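Local coordinates for Lmo0651 protein (Listeria monocytogenes serovar 1/2a, PDB 6EP3) that acts as a transcription factor that controls expression of the Listeria Agr system and mediates virulence, probably by sequence-specific DNA binding of the GntR family type, at residues I89-A94 / C139-A144; M105-L110 / L189-K194. All blocks are in the same frame, centred on the assembly; numbering follows the deposited sequence.

Contact 1 of 2, residues I89-A94 / C139-A144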
loop_
_atom_site.group_PDB
_atom_site.type_symbol
_atom_site.label_atom_id
_atom_site.label_comp_id
_atom_site.label_asym_id
_atom_site.label_seq_id
_atom_site.Cartn_x
_atom_site.Cartn_y
_atom_site.Cartn_z
ATOM N N ILE B 89 4.064 7.679 -10.034
ATOM C CA ILE B 89 2.973 7.099 -10.811
ATOM C C ILE B 89 1.634 7.460 -10.176
ATOM O O ILE B 89 0.679 7.823 -10.878
ATOM C CB ILE B 89 3.156 5.579 -11.018
ATOM C CG1 ILE B 89 2.894 4.770 -9.755
ATOM C CG2 ILE B 89 4.547 5.281 -11.563
ATOM C CD1 ILE B 89 2.999 3.288 -9.978
ATOM N N PHE B 90 1.550 7.406 -8.839
ATOM C CA PHE B 90 0.304 7.801 -8.180
ATOM C C PHE B 90 -0.053 9.263 -8.466
ATOM O O PHE B 90 -1.210 9.579 -8.772
ATOM C CB PHE B 90 0.404 7.559 -6.676
ATOM C CG PHE B 90 0.049 6.161 -6.269
ATOM C CD1 PHE B 90 -1.087 5.548 -6.771
ATOM C CD2 PHE B 90 0.850 5.458 -5.387
ATOM C CE1 PHE B 90 -1.415 4.258 -6.402
ATOM C CE2 PHE B 90 0.526 4.169 -5.012
ATOM C CZ PHE B 90 -0.608 3.568 -5.521
ATOM N N VAL B 91 0.926 10.166 -8.378
ATOM C CA VAL B 91 0.652 11.593 -8.576
ATOM C C VAL B 91 0.205 11.859 -10.010
ATOM O O VAL B 91 -0.787 12.566 -10.257
ATOM C CB VAL B 91 1.889 12.437 -8.216
ATOM C CG1 VAL B 91 1.657 13.902 -8.562
ATOM C CG2 VAL B 91 2.244 12.287 -6.747
ATOM N N ASP B 92 0.945 11.315 -10.978
ATOM C CA ASP B 92 0.616 11.550 -12.377
ATOM C C ASP B 92 -0.755 10.988 -12.722
ATOM O O ASP B 92 -1.543 11.645 -13.413
ATOM C CB ASP B 92 1.691 10.947 -13.280
ATOM C CG ASP B 92 1.443 11.238 -14.746
ATOM O OD1 ASP B 92 1.634 12.402 -15.160
ATOM O OD2 ASP B 92 1.054 10.306 -15.483
ATOM N N ALA B 93 -1.065 9.774 -12.250
ATOM C CA ALA B 93 -2.381 9.208 -12.524
ATOM C C ALA B 93 -3.483 10.009 -11.840
ATOM O O ALA B 93 -4.579 10.152 -12.388
ATOM C CB ALA B 93 -2.432 7.743 -12.093
ATOM N N ALA B 94 -3.214 10.540 -10.645
ATOM C CA ALA B 94 -4.201 11.382 -9.979
ATOM C C ALA B 94 -4.527 12.601 -10.827
ATOM O O ALA B 94 -5.703 12.923 -11.053
ATOM C CB ALA B 94 -3.687 11.813 -8.605
ATOM N N CYS B 139 -1.845 15.865 -1.170
ATOM C CA CYS B 139 -2.961 16.635 -1.707
ATOM C C CYS B 139 -3.086 16.424 -3.213
ATOM O O CYS B 139 -4.190 16.213 -3.750
ATOM C CB CYS B 139 -2.762 18.115 -1.362
ATOM S SG CYS B 139 -4.164 19.143 -1.714
ATOM N N LEU B 140 -1.950 16.481 -3.912
ATOM C CA LEU B 140 -1.948 16.145 -5.334
ATOM C C LEU B 140 -2.573 14.775 -5.577
ATOM O O LEU B 140 -3.403 14.607 -6.479
ATOM C CB LEU B 140 -0.519 16.160 -5.875
ATOM C CG LEU B 140 0.097 17.529 -6.136
ATOM C CD1 LEU B 140 1.479 17.356 -6.736
ATOM C CD2 LEU B 140 -0.797 18.333 -7.061
ATOM N N ILE B 141 -2.206 13.791 -4.756
ATOM C CA ILE B 141 -2.712 12.433 -4.957
ATOM C C ILE B 141 -4.191 12.347 -4.602
ATOM O O ILE B 141 -4.965 11.648 -5.268
ATOM C CB ILE B 141 -1.875 11.428 -4.149
ATOM C CG1 ILE B 141 -0.440 11.431 -4.664
ATOM C CG2 ILE B 141 -2.479 10.030 -4.238
ATOM C CD1 ILE B 141 0.436 10.411 -4.021
ATOM N N SER B 142 -4.608 13.057 -3.555
ATOM C CA SER B 142 -6.008 13.078 -3.162
ATOM C C SER B 142 -6.877 13.679 -4.245
ATOM O O SER B 142 -8.087 13.433 -4.267
ATOM C CB SER B 142 -6.184 13.877 -1.872
ATOM O OG SER B 142 -6.329 15.259 -2.160
ATOM N N PHE B 143 -6.284 14.464 -5.146
ATOM C CA PHE B 143 -7.062 14.938 -6.286
ATOM C C PHE B 143 -7.695 13.795 -7.080
ATOM O O PHE B 143 -8.659 14.029 -7.816
ATOM C CB PHE B 143 -6.194 15.802 -7.204
ATOM C CG PHE B 143 -5.870 17.158 -6.631
ATOM C CD1 PHE B 143 -6.522 17.622 -5.500
ATOM C CD2 PHE B 143 -4.920 17.969 -7.232
ATOM C CE1 PHE B 143 -6.230 18.870 -4.972
ATOM C CE2 PHE B 143 -4.624 19.212 -6.714
ATOM C CZ PHE B 143 -5.281 19.665 -5.579
ATOM N N ALA B 144 -7.190 12.565 -6.948
ATOM C CA ALA B 144 -7.821 11.425 -7.601
ATOM C C ALA B 144 -9.059 10.926 -6.869
ATOM O O ALA B 144 -9.796 10.110 -7.431
ATOM C CB ALA B 144 -6.830 10.265 -7.747
#
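Val91 puts one methyl against each of two consecutive residues, Leu140 and Ile141. Its first torsion (chi1 174°) sets CG1 anti to the backbone N and CG2 anti to the carbonyl carbon, and this turns one branch to Leu140 and the other to Ile141. CG1 lies 3.9 Å from CD1 of Leu140, where the two side chains meet at a slant. CG2 presses more closely on Ile141, 3.5 Å from its CG1, and here the side chains run about perpendicular to each other. A beta-branched residue suits this place because it offers two methyls close to the backbone and so can serve both neighbours. Ile141 is drawn out by an extended chi2 of -175°, which carries CD1 on past Val91 until it rests 3.9 Å from CB of Phe90. The Phe90 ring itself leads off in another direction.

One turn after Phe90, the bulky residues give way to small ones. Ala94 faces the 139-144 segment directly, its CB 3.6 Å from CB of Ala144 and 3.5 Å from the carbonyl O of Leu140. With only a methyl on either side, the backbones draw together until the CA atoms of Ala94 and Ala144 are 4.3 Å apart. No hydrogen bond crosses the contact, which rests on apolar fit in the buried interior of the FCD domain.

The contact joins helix 77-101 to the C-terminal end of helix 126-142 and the turn after it. Lys97 ties that turn back to the first helix by bonding the carbonyl O of Ala144. Helix 147-163 packs against Phe90 and Ile141, while Leu140 reaches helices 107-123 and 173-192. Across the dimer interface, the Phe90 rings of the two subunits meet with their planes at about 75°, so Phe90 belongs both to this contact and to the interface.

Contact 2 of 2, residues M105-L110 / L189-K194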
loop_
_atom_site.group_PDB
_atom_site.type_symbol
_atom_site.label_atom_id
_atom_site.label_comp_id
_atom_site.label_asym_id
_atom_site.label_seq_id
_atom_site.Cartn_x
_atom_site.Cartn_y
_atom_site.Cartn_z
ATOM N N MET B 105 -10.651 20.044 -8.206
ATOM C CA MET B 105 -9.467 19.935 -7.367
ATOM C C MET B 105 -9.493 21.000 -6.278
ATOM O O MET B 105 -9.707 22.183 -6.559
ATOM C CB MET B 105 -8.203 20.078 -8.212
ATOM C CG MET B 105 -8.112 19.102 -9.369
ATOM S SD MET B 105 -6.692 19.462 -10.418
ATOM C CE MET B 105 -7.500 19.813 -11.975
ATOM N N ASP B 106 -9.278 20.577 -5.032
ATOM C CA ASP B 106 -9.172 21.499 -3.900
ATOM C C ASP B 106 -7.838 22.232 -4.003
ATOM O O ASP B 106 -6.875 21.946 -3.286
ATOM C CB ASP B 106 -9.295 20.754 -2.576
ATOM C CG ASP B 106 -9.723 21.656 -1.434
ATOM O OD1 ASP B 106 -10.533 21.210 -0.594
ATOM O OD2 ASP B 106 -9.247 22.809 -1.368
ATOM N N LEU B 107 -7.782 23.199 -4.922
ATOM C CA LEU B 107 -6.546 23.941 -5.147
ATOM C C LEU B 107 -6.240 24.916 -4.018
ATOM O O LEU B 107 -5.085 25.338 -3.881
ATOM C CB LEU B 107 -6.617 24.695 -6.475
ATOM C CG LEU B 107 -6.736 23.807 -7.713
ATOM C CD1 LEU B 107 -6.815 24.657 -8.962
ATOM C CD2 LEU B 107 -5.559 22.845 -7.793
ATOM N N GLU B 108 -7.238 25.277 -3.206
ATOM C CA GLU B 108 -6.973 26.151 -2.067
ATOM C C GLU B 108 -6.227 25.406 -0.972
ATOM O O GLU B 108 -5.293 25.945 -0.363
ATOM C CB GLU B 108 -8.282 26.718 -1.528
ATOM C CG GLU B 108 -9.013 27.603 -2.512
ATOM C CD GLU B 108 -10.474 27.748 -2.165
ATOM O OE1 GLU B 108 -10.960 26.968 -1.319
ATOM O OE2 GLU B 108 -11.137 28.638 -2.740
ATOM N N LYS B 109 -6.611 24.153 -0.728
ATOM C CA LYS B 109 -5.848 23.317 0.189
ATOM C C LYS B 109 -4.430 23.109 -0.319
ATOM O O LYS B 109 -3.472 23.139 0.461
ATOM C CB LYS B 109 -6.558 21.977 0.388
ATOM C CG LYS B 109 -6.084 21.201 1.604
ATOM C CD LYS B 109 -6.907 19.939 1.815
ATOM C CE LYS B 109 -6.717 18.955 0.670
ATOM N NZ LYS B 109 -7.309 17.615 0.949
ATOM N N LEU B 110 -4.274 22.909 -1.628
ATOM C CA LEU B 110 -2.943 22.728 -2.193
ATOM C C LEU B 110 -2.100 23.982 -2.013
ATOM O O LEU B 110 -0.911 23.903 -1.683
ATOM C CB LEU B 110 -3.054 22.361 -3.673
ATOM C CG LEU B 110 -1.792 21.890 -4.392
ATOM C CD1 LEU B 110 -1.428 20.478 -3.958
ATOM C CD2 LEU B 110 -2.005 21.951 -5.890
ATOM N N LEU B 189 -0.020 26.032 -12.634
ATOM C CA LEU B 189 -0.428 25.383 -13.873
ATOM C C LEU B 189 -1.758 24.668 -13.697
ATOM O O LEU B 189 -2.633 24.757 -14.565
ATOM C CB LEU B 189 0.655 24.416 -14.345
ATOM C CG LEU B 189 1.961 25.086 -14.769
ATOM C CD1 LEU B 189 3.051 24.048 -14.952
ATOM C CD2 LEU B 189 1.768 25.892 -16.043
ATOM N N LEU B 190 -1.956 24.008 -12.551
ATOM C CA LEU B 190 -3.238 23.362 -12.302
ATOM C C LEU B 190 -4.363 24.386 -12.253
ATOM O O LEU B 190 -5.430 24.176 -12.842
ATOM C CB LEU B 190 -3.180 22.568 -10.997
ATOM C CG LEU B 190 -2.371 21.270 -11.026
ATOM C CD1 LEU B 190 -2.414 20.587 -9.671
ATOM C CD2 LEU B 190 -2.883 20.342 -12.118
ATOM N N ALA B 191 -4.125 25.523 -11.592
ATOM C CA ALA B 191 -5.159 26.544 -11.481
ATOM C C ALA B 191 -5.481 27.172 -12.830
ATOM O O ALA B 191 -6.625 27.579 -13.064
ATOM C CB ALA B 191 -4.729 27.616 -10.479
ATOM N N GLU B 192 -4.498 27.260 -13.722
ATOM C CA GLU B 192 -4.717 27.802 -15.057
ATOM C C GLU B 192 -5.225 26.761 -16.046
ATOM O O GLU B 192 -5.603 27.125 -17.164
ATOM C CB GLU B 192 -3.424 28.422 -15.595
ATOM C CG GLU B 192 -3.035 29.721 -14.912
ATOM C CD GLU B 192 -1.583 30.091 -15.140
ATOM O OE1 GLU B 192 -1.014 30.814 -14.295
ATOM O OE2 GLU B 192 -1.014 29.655 -16.163
ATOM N N GLY B 193 -5.218 25.485 -15.673
ATOM C CA GLY B 193 -5.731 24.441 -16.533
ATOM C C GLY B 193 -4.727 23.832 -17.484
ATOM O O GLY B 193 -5.119 23.036 -18.344
ATOM N N LYS B 194 -3.445 24.175 -17.357
ATOM C CA LYS B 194 -2.398 23.598 -18.200
ATOM C C LYS B 194 -1.979 22.267 -17.582
ATOM O O LYS B 194 -0.974 22.148 -16.873
ATOM C CB LYS B 194 -1.229 24.563 -18.341
ATOM C CG LYS B 194 -1.606 25.863 -19.027
ATOM C CD LYS B 194 -0.574 26.949 -18.783
ATOM C CE LYS B 194 -1.101 28.302 -19.230
ATOM N NZ LYS B 194 -0.147 29.406 -18.929
#
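Leu107 and Leu190 bring together two helix ends of the all-helical FCD domain, the start of helix 107-123 and the finish of helix 173-192. Leu107 is a forked bump with one methyl against each of two consecutive residues. Its CD1 sits 3.6 Å from CA of Ala191, in a shallow hollow left by that small residue, whose short side chain lets the methyl come close to the backbone, while its CD2 lies 4.0 Å from CB of Leu190.

Leu190 answers as a bump of its own, projecting towards the facing segment, where Leu110 of the helix and Met105 of the loop before it receive it. Its CD1 touches CD2 of Leu110 at 4.0 Å, the two side chains lying about at right angles. The flexible thioether of Met105 closes another side, with SD 4.3 Å from Leu190 CD2. Phe143, from the loop after helix 126-142, also packs on Met105, Leu107, Leu110 and Leu190, covering the junction from one side.

Polar termini flank this apolar patch. Gly193 ends its helix in a Schellman motif, a place suited to glycine because phi is positive (89°), with Lys194 N bonding back to Leu189 O. At the other helix, Asp106 is the N-cap: its OD2 accepts from Lys109 N at 3.0 Å, met from above the carboxylate plane.

From the N terminus, the chain reaches 89-94 on helix 77-101, then 105-110 at the start of the next helix. It passes through helix 107-123 and most of helix 126-142 before 139-144 returns to the first segment, closing contact 1 over 44 intervening residues. Only after helix 147-163, at the end of helix 173-192, does 189-194 close contact 2, a loop of 78 residues. The segments alternate, so the two closures cross rather than nest. Their centres lie 12 Å apart and they touch at several points, among them Leu140 CD2 to Leu190 CD1 at 3.8 Å, tying helices 77-101, 107-123, 126-142 and 173-192 into one bundle.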